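Local coordinates for twin-arginine translocation pathway signal protein (Burkholderia phytofirmans, PDB 2RJO) that binds beta-d-galactopyranose between its two lobes and probably serves as a periplasmic sugar-binding protein, perhaps for an uptake system, at residues Pro185-Gln188 against Ala189-Arg193; Met263-Gln266 against Ala267-Lys271. One frame throughout, in Å; residues are numbered along the deposited sequence.

Interaction 1 of 2, residues Pro185-Gln188 against Ala189-Arg193. With SO4 (sulfate ion), chain E.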
loop_
_atom_site.group_PDB
_atom_site.type_symbol
_atom_site.label_atom_id
_atom_site.label_comp_id
_atom_site.label_asym_id
_atom_site.label_seq_id
_atom_site.Cartn_x
_atom_site.Cartn_y
_atom_site.Cartn_z
ATOM N N PRO A 185 -6.045 17.959 -10.894
ATOM C CA PRO A 185 -6.535 19.329 -10.695
ATOM C C PRO A 185 -5.958 20.060 -9.489
ATOM O O PRO A 185 -5.967 21.288 -9.446
ATOM C CB PRO A 185 -8.051 19.150 -10.601
ATOM C CG PRO A 185 -8.204 17.783 -10.050
ATOM C CD PRO A 185 -7.158 16.998 -10.821
ATOM N N ILE A 186 -5.460 19.320 -8.505
ATOM C CA ILE A 186 -4.873 19.959 -7.332
ATOM C C ILE A 186 -3.481 20.506 -7.694
ATOM O O ILE A 186 -3.086 21.573 -7.221
ATOM C CB ILE A 186 -4.752 18.968 -6.151
ATOM C CG1 ILE A 186 -6.145 18.606 -5.623
ATOM C CG2 ILE A 186 -3.928 19.578 -5.038
ATOM C CD1 ILE A 186 -6.130 17.618 -4.456
HETATM N N MSE A 187 -2.749 19.772 -8.532
HETATM C CA MSE A 187 -1.422 20.195 -8.964
HETATM C C MSE A 187 -1.557 21.454 -9.808
HETATM O O MSE A 187 -0.743 22.372 -9.711
HETATM C CB MSE A 187 -0.752 19.105 -9.806
HETATM C CG MSE A 187 0.513 18.504 -9.195
HETATM SE SE MSE A 187 1.899 19.639 -8.994
HETATM C CE MSE A 187 2.239 19.466 -7.413
ATOM N N GLN A 188 -2.592 21.482 -10.642
ATOM C CA GLN A 188 -2.846 22.622 -11.513
ATOM C C GLN A 188 -3.074 23.883 -10.705
ATOM O O GLN A 188 -2.444 24.908 -10.963
ATOM C CB GLN A 188 -4.073 22.371 -12.389
ATOM C CG GLN A 188 -3.893 21.260 -13.378
ATOM C CD GLN A 188 -5.055 21.159 -14.330
ATOM O OE1 GLN A 188 -6.202 20.905 -13.920
ATOM N NE2 GLN A 188 -4.775 21.354 -15.618
ATOM N N ALA A 189 -3.983 23.805 -9.736
ATOM C CA ALA A 189 -4.302 24.947 -8.889
ATOM C C ALA A 189 -3.077 25.418 -8.108
ATOM O O ALA A 189 -2.934 26.614 -7.845
ATOM C CB ALA A 189 -5.428 24.596 -7.927
ATOM N N TRP A 190 -2.203 24.488 -7.727
ATOM C CA TRP A 190 -0.989 24.851 -6.994
ATOM C C TRP A 190 -0.008 25.619 -7.872
ATOM O O TRP A 190 0.692 26.512 -7.397
ATOM C CB TRP A 190 -0.254 23.619 -6.470
ATOM C CG TRP A 190 -0.749 23.079 -5.162
ATOM C CD1 TRP A 190 -1.400 23.762 -4.176
ATOM C CD2 TRP A 190 -0.557 21.749 -4.670
ATOM N NE1 TRP A 190 -1.625 22.940 -3.101
ATOM C CE2 TRP A 190 -1.115 21.698 -3.376
ATOM C CE3 TRP A 190 0.038 20.594 -5.198
ATOM C CZ2 TRP A 190 -1.095 20.530 -2.599
ATOM C CZ3 TRP A 190 0.057 19.433 -4.421
ATOM C CH2 TRP A 190 -0.505 19.415 -3.142
HETATM N N MSE A 191 0.072 25.242 -9.145
HETATM C CA MSE A 191 0.983 25.915 -10.065
HETATM C C MSE A 191 0.496 27.315 -10.388
HETATM O O MSE A 191 1.287 28.214 -10.642
HETATM C CB MSE A 191 1.127 25.107 -11.348
HETATM C CG MSE A 191 2.073 23.946 -11.205
HETATM SE SE MSE A 191 2.034 22.916 -12.656
HETATM C CE MSE A 191 1.084 21.516 -11.964
ATOM N N THR A 192 -0.817 27.489 -10.377
ATOM C CA THR A 192 -1.406 28.786 -10.650
ATOM C C THR A 192 -1.228 29.665 -9.417
ATOM O O THR A 192 -0.985 30.862 -9.532
ATOM C CB THR A 192 -2.913 28.657 -10.962
ATOM O OG1 THR A 192 -3.087 28.202 -12.312
ATOM C CG2 THR A 192 -3.612 29.999 -10.772
ATOM N N ARG A 193 -1.330 29.048 -8.243
ATOM C CA ARG A 193 -1.213 29.760 -6.980
ATOM C C ARG A 193 0.201 30.095 -6.540
ATOM O O ARG A 193 0.448 31.208 -6.079
ATOM C CB ARG A 193 -1.896 28.967 -5.867
ATOM C CG ARG A 193 -1.888 29.684 -4.538
ATOM C CD ARG A 193 -2.874 29.084 -3.541
ATOM N NE ARG A 193 -2.211 28.705 -2.297
ATOM C CZ ARG A 193 -2.819 28.624 -1.119
ATOM N NH1 ARG A 193 -4.115 28.905 -1.018
ATOM N NH2 ARG A 193 -2.138 28.251 -0.041
HETATM S S SO4 E . -4.499 25.350 2.043
HETATM O O1 SO4 E . -3.453 26.244 1.487
HETATM O O2 SO4 E . -3.936 24.473 3.105
HETATM O O3 SO4 E . -5.050 24.482 0.968
HETATM O O4 SO4 E . -5.581 26.206 2.609
#

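Interaction 2 of 2, residues Met263-Gln266 against Ala267-Lys271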
loop_
_atom_site.group_PDB
_atom_site.type_symbol
_atom_site.label_atom_id
_atom_site.label_comp_id
_atom_site.label_asym_id
_atom_site.label_seq_id
_atom_site.Cartn_x
_atom_site.Cartn_y
_atom_site.Cartn_z
HETATM N N MSE A 263 -0.586 -17.185 4.063
HETATM C CA MSE A 263 -0.597 -17.240 5.528
HETATM C C MSE A 263 -1.953 -17.758 5.993
HETATM O O MSE A 263 -2.047 -18.683 6.808
HETATM C CB MSE A 263 -0.396 -15.847 6.133
HETATM C CG MSE A 263 1.016 -15.312 6.080
HETATM SE SE MSE A 263 1.102 -13.595 6.620
HETATM C CE MSE A 263 2.012 -12.915 5.317
ATOM N N GLY A 264 -3.001 -17.137 5.463
ATOM C CA GLY A 264 -4.347 -17.519 5.824
ATOM C C GLY A 264 -4.678 -18.967 5.529
ATOM O O GLY A 264 -5.288 -19.634 6.359
ATOM N N LEU A 265 -4.279 -19.457 4.357
ATOM C CA LEU A 265 -4.566 -20.829 3.973
ATOM C C LEU A 265 -3.816 -21.835 4.838
ATOM O O LEU A 265 -4.371 -22.873 5.211
ATOM C CB LEU A 265 -4.248 -21.052 2.485
ATOM C CG LEU A 265 -4.583 -22.431 1.874
ATOM C CD1 LEU A 265 -6.051 -22.788 2.131
ATOM C CD2 LEU A 265 -4.287 -22.422 0.373
ATOM N N GLN A 266 -2.561 -21.528 5.166
ATOM C CA GLN A 266 -1.765 -22.410 5.995
ATOM C C GLN A 266 -2.279 -22.421 7.424
ATOM O O GLN A 266 -2.079 -23.388 8.152
ATOM C CB GLN A 266 -0.294 -22.001 5.968
ATOM C CG GLN A 266 0.375 -22.309 4.648
ATOM C CD GLN A 266 1.885 -22.317 4.730
ATOM O OE1 GLN A 266 2.463 -22.834 5.685
ATOM N NE2 GLN A 266 2.535 -21.759 3.715
ATOM N N ALA A 267 -2.932 -21.343 7.837
ATOM C CA ALA A 267 -3.481 -21.296 9.185
ATOM C C ALA A 267 -4.701 -22.207 9.199
ATOM O O ALA A 267 -4.862 -23.015 10.104
ATOM C CB ALA A 267 -3.880 -19.873 9.549
ATOM N N LYS A 268 -5.541 -22.087 8.172
ATOM C CA LYS A 268 -6.753 -22.899 8.055
ATOM C C LYS A 268 -6.431 -24.382 7.971
ATOM O O LYS A 268 -7.168 -25.212 8.499
ATOM C CB LYS A 268 -7.564 -22.490 6.818
ATOM C CG LYS A 268 -8.844 -23.295 6.639
ATOM C CD LYS A 268 -9.586 -22.911 5.365
ATOM C CE LYS A 268 -10.808 -23.798 5.143
ATOM N NZ LYS A 268 -11.793 -23.747 6.258
ATOM N N GLU A 269 -5.331 -24.716 7.307
ATOM C CA GLU A 269 -4.943 -26.115 7.167
ATOM C C GLU A 269 -4.172 -26.583 8.379
ATOM O O GLU A 269 -3.699 -27.718 8.427
ATOM C CB GLU A 269 -4.094 -26.312 5.920
ATOM C CG GLU A 269 -4.845 -25.978 4.634
ATOM C CD GLU A 269 -3.988 -26.147 3.398
ATOM O OE1 GLU A 269 -2.816 -25.723 3.439
ATOM O OE2 GLU A 269 -4.484 -26.692 2.388
ATOM N N LYS A 270 -4.056 -25.699 9.364
ATOM C CA LYS A 270 -3.343 -26.012 10.587
ATOM C C LYS A 270 -1.894 -26.388 10.305
ATOM O O LYS A 270 -1.307 -27.199 11.024
ATOM C CB LYS A 270 -4.070 -27.135 11.337
ATOM C CG LYS A 270 -5.553 -26.822 11.581
ATOM C CD LYS A 270 -6.133 -27.689 12.677
ATOM C CE LYS A 270 -7.619 -27.419 12.883
ATOM N NZ LYS A 270 -8.142 -28.130 14.102
ATOM N N LYS A 271 -1.325 -25.797 9.254
ATOM C CA LYS A 271 0.070 -26.029 8.894
ATOM C C LYS A 271 0.944 -25.153 9.796
ATOM O O LYS A 271 2.128 -25.426 9.980
ATOM C CB LYS A 271 0.325 -25.689 7.416
ATOM C CG LYS A 271 -0.329 -26.662 6.442
ATOM C CD LYS A 271 -0.203 -26.236 4.976
ATOM C CE LYS A 271 1.227 -26.340 4.461
ATOM N NZ LYS A 271 1.721 -27.758 4.435
#

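Interaction 1 of 2, residues Pro185-Gln188 against Ala189-Arg193
Gln188 O takes two backbone donors of the following turn: Thr192 N at 3.1 Å, with the N-H...O angle at 147°, and, through a weak and more bent bond, Met191 N. Met191 N is also held by Met187 O, and Trp190 N by Ile186 O, so the turns are joined in the i to i+4 pattern of an alpha helix. On the inner side the indole of Trp190 lies beside Ile186. Because Ile186 CG2 is anti to the backbone N, this methyl sits over one face of the ring, 3.7 Å from the centroid of the six-membered ring and 5° off its normal, a CH-pi contact. Met187, a selenomethionine like Met191, bends at chi2 and chi3, which brings CE to the indole edge, near the ring plane and 3.3 Å from Trp190 CE3. Met187 SE also meets Met191 CE at 3.6 Å. The ring is further fixed by a hydrogen bond from Trp190 NE1 to Asp172. Facing outward, Arg193 NH2 makes a weak bond of 2.8 Å to O1 of a sulfate that probably came from the crystallisation liquor. Ile186, Met187 and Trp190 rest on strand 137-143, while both selenomethionines reach helix 206-218: this is the apolar face of an amphipathic helix flanking the parallel sheet of one lobe, as in the alpha/beta domains of periplasmic binding proteins.

Interaction 2 of 2, residues Met263-Gln266 against Ala267-Lys271
From Met263 to Lys268 the backbone is helical, with Lys268 N bonded to Gly264 O at 3.1 Å and Glu269 N to Leu265 O at 3.0 Å, until Lys270 turns to positive phi (59°). Beyond the turn Gln266 O accepts Lys271 N at 2.8 Å, almost in line with the carbonyl bond, and Lys270 N bonds back to Ala267 O at 2.9 Å. This pair, a 6-to-1 bond enclosing a 4-to-1 bond around the left-handed residue, makes the Schellman motif that ends helix 253-268 and satisfies carbonyls of its last turn. Gln266 and Lys271 are brought together by the same turn. A bend at chi3 (70°) brings the lysine CE back toward the glutamine: Lys271 CD is 4.0 Å from Gln266 CG, and Lys271 CE is 3.9 Å from Gln266 OE1. At the neighbouring position, the extended chain of Glu269 passes at an angle over Leu265. Glu269 CG comes to 3.2 Å from Leu265 O, and Glu269 CD lies 4.1 Å from Leu265 CG, a loose van der Waals approach of the carboxylate to the leucine. Leu265 is otherwise packed on Phe30 and Val34 of helix 18-34. Met263, a selenomethionine, and Ala267 instead meet Val111 of strand 110-115, and Ala267 and Lys268 touch Tyr90 of strand 90-94.

Both contacts are local: one lies within a helix, the other spans the end of a helix and the turn that follows. Both helices pack against a sheet, but in different parts of the fold, about 49 Å apart between contact centres and on opposite sides of the chain's centre. Interaction 1 lies inside helix 180-194 and gets its character from apolar and aromatic groups pressed toward the four-stranded parallel sheet. Interaction 2 closes helix 253-268, beside the mixed sheet, where backbone capping dominates and the side chains that meet are largely polar or charged. Each combines buried and exposed residues: Met187 and Trp190 are enclosed in the first, Leu265 and Ala267 in the second, while Arg193, Glu269 and Lys271 lie at the surface.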